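Local coordinates for conserved hypothetical protein (Pyrococcus furiosus, PDB 1VK1) that probably binds ATP and acts as a kinase, and carries an N-terminal domain of the ParB/sulfiredoxin type, at residues A[38-41]-A[42-46]; A[65-68]-A[69-73]. All coordinates share one frame; numbering follows the deposited sequence.

Contact 1 of 2, residues A[38-41]-A[42-46]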
# COMPACT_ATOMS: atom_id res chain seq x y z
N GLU A 38 2.67 -5.75 11.76
CA GLU A 38 2.65 -6.67 12.89
C GLU A 38 2.18 -8.06 12.47
O GLU A 38 2.74 -9.06 12.92
CB GLU A 38 1.79 -6.10 14.03
CG GLU A 38 2.43 -4.87 14.65
CD GLU A 38 1.67 -4.25 15.81
OE1 GLU A 38 0.57 -4.68 16.12
OE2 GLU A 38 2.21 -3.29 16.39
N ASP A 39 1.19 -8.14 11.58
CA ASP A 39 0.75 -9.42 11.08
C ASP A 39 1.85 -10.15 10.30
O ASP A 39 2.01 -11.37 10.46
CB ASP A 39 -0.49 -9.25 10.21
CG ASP A 39 -1.77 -9.02 11.01
OD1 ASP A 39 -1.76 -9.06 12.26
OD2 ASP A 39 -2.84 -8.78 10.45
N PHE A 40 2.60 -9.43 9.46
CA PHE A 40 3.70 -10.05 8.74
C PHE A 40 4.71 -10.62 9.74
O PHE A 40 5.18 -11.76 9.61
CB PHE A 40 4.41 -9.09 7.78
CG PHE A 40 5.73 -9.64 7.32
CD1 PHE A 40 5.77 -10.68 6.40
CD2 PHE A 40 6.91 -9.20 7.87
CE1 PHE A 40 6.99 -11.24 6.02
CE2 PHE A 40 8.12 -9.77 7.49
CZ PHE A 40 8.14 -10.80 6.59
N ILE A 41 5.09 -9.81 10.74
CA ILE A 41 6.10 -10.26 11.70
C ILE A 41 5.61 -11.52 12.43
O ILE A 41 6.36 -12.47 12.60
CB ILE A 41 6.46 -9.14 12.68
CG1 ILE A 41 7.26 -8.06 11.95
CG2 ILE A 41 7.25 -9.69 13.87
CD1 ILE A 41 7.41 -6.78 12.73
N GLU A 42 4.36 -11.51 12.86
CA GLU A 42 3.77 -12.68 13.52
C GLU A 42 3.79 -13.91 12.63
O GLU A 42 4.11 -15.01 13.09
CB GLU A 42 2.35 -12.38 14.00
CG GLU A 42 2.24 -11.44 15.18
CD GLU A 42 0.81 -11.38 15.73
OE1 GLU A 42 -0.09 -12.11 15.22
OE2 GLU A 42 0.58 -10.59 16.68
N SER A 43 3.41 -13.75 11.36
CA SER A 43 3.34 -14.87 10.43
C SER A 43 4.72 -15.46 10.10
O SER A 43 4.91 -16.69 10.10
CB SER A 43 2.63 -14.44 9.16
OG SER A 43 1.29 -14.08 9.44
N VAL A 44 5.69 -14.62 9.80
CA VAL A 44 6.99 -15.10 9.40
C VAL A 44 7.70 -15.77 10.56
O VAL A 44 8.36 -16.79 10.37
CB VAL A 44 7.84 -14.01 8.67
CG1 VAL A 44 8.45 -13.01 9.66
CG2 VAL A 44 8.90 -14.63 7.86
N THR A 45 7.55 -15.23 11.77
CA THR A 45 8.17 -15.85 12.94
C THR A 45 7.43 -17.11 13.36
O THR A 45 8.06 -18.09 13.76
CB THR A 45 8.30 -14.87 14.11
OG1 THR A 45 7.03 -14.37 14.48
CG2 THR A 45 9.16 -13.67 13.77
N GLY A 46 6.11 -17.13 13.23
CA GLY A 46 5.34 -18.31 13.60
C GLY A 46 5.53 -19.48 12.66
O GLY A 46 5.63 -20.63 13.09

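Contact 2 of 2, residues A[65-68]-A[69-73]. With PO4 (phosphate ion), chain B.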
# COMPACT_ATOMS: atom_id res chain seq x y z
N TYR A 65 17.49 -0.13 -5.06
CA TYR A 65 16.26 -0.62 -5.64
C TYR A 65 15.04 0.07 -5.07
O TYR A 65 14.93 0.27 -3.86
CB TYR A 65 16.11 -2.13 -5.37
CG TYR A 65 17.18 -2.95 -6.00
CD1 TYR A 65 17.07 -3.43 -7.30
CD2 TYR A 65 18.32 -3.29 -5.29
CE1 TYR A 65 18.07 -4.17 -7.89
CE2 TYR A 65 19.33 -4.04 -5.87
CZ TYR A 65 19.18 -4.50 -7.17
OH TYR A 65 20.17 -5.26 -7.75
N LEU A 66 14.13 0.42 -5.97
CA LEU A 66 12.77 0.74 -5.62
C LEU A 66 12.06 -0.51 -5.16
O LEU A 66 12.06 -1.51 -5.86
CB LEU A 66 12.07 1.30 -6.87
CG LEU A 66 10.55 1.46 -6.82
CD1 LEU A 66 10.12 2.49 -5.77
CD2 LEU A 66 10.03 1.81 -8.20
N ILE A 67 11.42 -0.45 -3.99
CA ILE A 67 10.49 -1.48 -3.58
C ILE A 67 9.23 -1.28 -4.42
O ILE A 67 8.56 -0.28 -4.29
CB ILE A 67 10.16 -1.42 -2.08
CG1 ILE A 67 11.41 -1.73 -1.23
CG2 ILE A 67 9.03 -2.41 -1.77
CD1 ILE A 67 11.22 -1.49 0.25
N VAL A 68 8.93 -2.25 -5.26
CA VAL A 68 7.70 -2.24 -6.06
C VAL A 68 6.59 -2.84 -5.19
O VAL A 68 5.55 -2.26 -5.03
CB VAL A 68 7.90 -2.97 -7.39
CG1 VAL A 68 6.60 -3.10 -8.14
CG2 VAL A 68 8.92 -2.23 -8.23
N ASP A 69 6.85 -4.01 -4.64
CA ASP A 69 5.94 -4.69 -3.76
C ASP A 69 6.71 -5.33 -2.62
O ASP A 69 7.71 -5.99 -2.86
CB ASP A 69 5.15 -5.79 -4.52
CG ASP A 69 4.14 -6.45 -3.66
OD1 ASP A 69 3.26 -5.73 -3.12
OD2 ASP A 69 4.16 -7.66 -3.41
N GLY A 70 6.21 -5.15 -1.41
CA GLY A 70 6.79 -5.78 -0.23
C GLY A 70 7.27 -4.84 0.86
O GLY A 70 8.15 -5.20 1.64
N HIS A 71 6.68 -3.66 0.99
CA HIS A 71 7.07 -2.72 2.04
C HIS A 71 6.97 -3.31 3.44
O HIS A 71 7.86 -3.13 4.25
CB HIS A 71 6.24 -1.43 1.98
CG HIS A 71 6.51 -0.59 0.78
ND1 HIS A 71 5.92 -0.81 -0.44
CD2 HIS A 71 7.34 0.47 0.61
CE1 HIS A 71 6.38 0.09 -1.30
NE2 HIS A 71 7.25 0.86 -0.69
N HIS A 72 5.88 -4.01 3.73
CA HIS A 72 5.68 -4.56 5.06
C HIS A 72 6.62 -5.71 5.33
O HIS A 72 7.10 -5.86 6.47
CB HIS A 72 4.21 -4.92 5.30
CG HIS A 72 3.32 -3.72 5.28
ND1 HIS A 72 2.80 -3.19 4.12
CD2 HIS A 72 2.90 -2.92 6.29
CE1 HIS A 72 2.07 -2.13 4.44
NE2 HIS A 72 2.12 -1.95 5.74
N ARG A 73 6.91 -6.51 4.31
CA ARG A 73 7.90 -7.59 4.41
C ARG A 73 9.30 -7.05 4.65
O ARG A 73 10.01 -7.51 5.56
CB ARG A 73 7.86 -8.45 3.13
CG ARG A 73 6.51 -9.14 2.95
CD ARG A 73 6.41 -10.20 1.87
NE ARG A 73 6.68 -9.82 0.51
CZ ARG A 73 5.82 -9.24 -0.35
NH1 ARG A 73 4.61 -8.81 0.01
NH2 ARG A 73 6.22 -9.05 -1.58
P PO4 B . 3.19 -3.19 0.43
O1 PO4 B . 2.89 -1.67 0.93
O2 PO4 B . 3.65 -3.97 1.74
O3 PO4 B . 1.93 -3.75 -0.11
O4 PO4 B . 4.32 -3.15 -0.59
O HOH W 1 2.30 -3.25 -5.30

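Contact 1 of 2, residues A[38-41]-A[42-46]
F40 and V44 meet because two first torsions turn them together: CG of F40 stands anti to its backbone N (chi1 166°), and CG1 of V44 sits between N and the carbonyl carbon (chi1 77°). Both belong to helix 34-47 of the ParB N-terminal domain, and the contact is an i to i+4 pairing along that helix. V44 CG1 lies over one face of the F40 ring in a CH-pi contact, 4.2 Å from its centroid and 27° off the normal, nearest the far end of the ring at CZ. Beyond the ring the helix packs on helix 71-80, with F40 against R73 and V44 against L80. An alanine at F40 would remove the ring, and would probably leave V44 CG1 without its aromatic partner and open a gap beside R73. Away from helix 71-80, D39, E42 and S43 make a polar side. E42 N bonds E38 O, and the extended E42 side chain starts back beside it, CG 3.3 Å from E38 O. Its carboxylate ends near that of D39, with E42 OE1 4.6 Å from D39 OD1; these like charges probably disfavour each other mildly. D39 O is gripped by S43 N at 2.9 Å and by S43 OG at 3.0 Å, from opposite faces of the carbonyl plane, the hydroxyl well above it. A second such pair lies on the flank next to helix 71-80: T45 N gives I41 O a 3.1 Å bond, and T45 OG1 donates to I41 O from the other face at 2.8 Å.

Contact 2 of 2, residues A[65-68]-A[69-73]
I67 CG2 presses on one face of the H71 imidazole, over its centre and 3.7 Å from the centroid, in a CH-pi contact. From its CB, H71 skirts a bound phosphate, CB lying 3.5 Å from PO4 O1. CG stands beside the backbone N (chi1 -68°), and the turn about chi2 (83°) brings ND1 round to the anion: ND1 donates to PO4 O4 at 2.8 Å, the oxygen lying in the ring plane. CE1 passes 3.7 Å from I67 O, and NE2, at the tip, is hydrogen-bonded to H29 N. The phosphate, probably from the crystallisation liquor, occupies an anion site at the N-terminus of helix 71-80, where G70 is the N-cap; the DGHHR sequence here is consistent with the phosphate-binding turn of ParB/sulfiredoxin relatives. G70 N and H71 N also donate to O4, giving that oxygen three donors, while H72 N and H72 ND1 share O2, the latter at 2.6 Å. Strand 65-67 leads into this turn through a classic beta bulge, V68 and D69 both facing L55. D69 then reaches along the turn to a salt bridge: R73 NH2 donates to OD2 at 3.1 Å, in the guanidinium plane but from above the carboxylate plane, and G70 CA lies against the guanidinium face.

Contacts 1 and 2 follow one another along the chain within the ParB N-terminal domain, their centres about 17 Å apart. Contact 1 lies on helix 34-47 at the surface; contact 2 is buried and runs from strand 65-67, an outer strand of the mixed four-stranded sheet, into helix 71-80. The two helices pack together, and the contacts touch where F40 CE2 comes 3.5 Å from R73 O. H72 also leans on E36 and L37 of helix 34-47, whereas H71 lies close to a bound sodium ion. Helix 34-47 thus forms one wall beside the turn that holds the phosphate, consistent with a nucleotide or phosphate site in this domain.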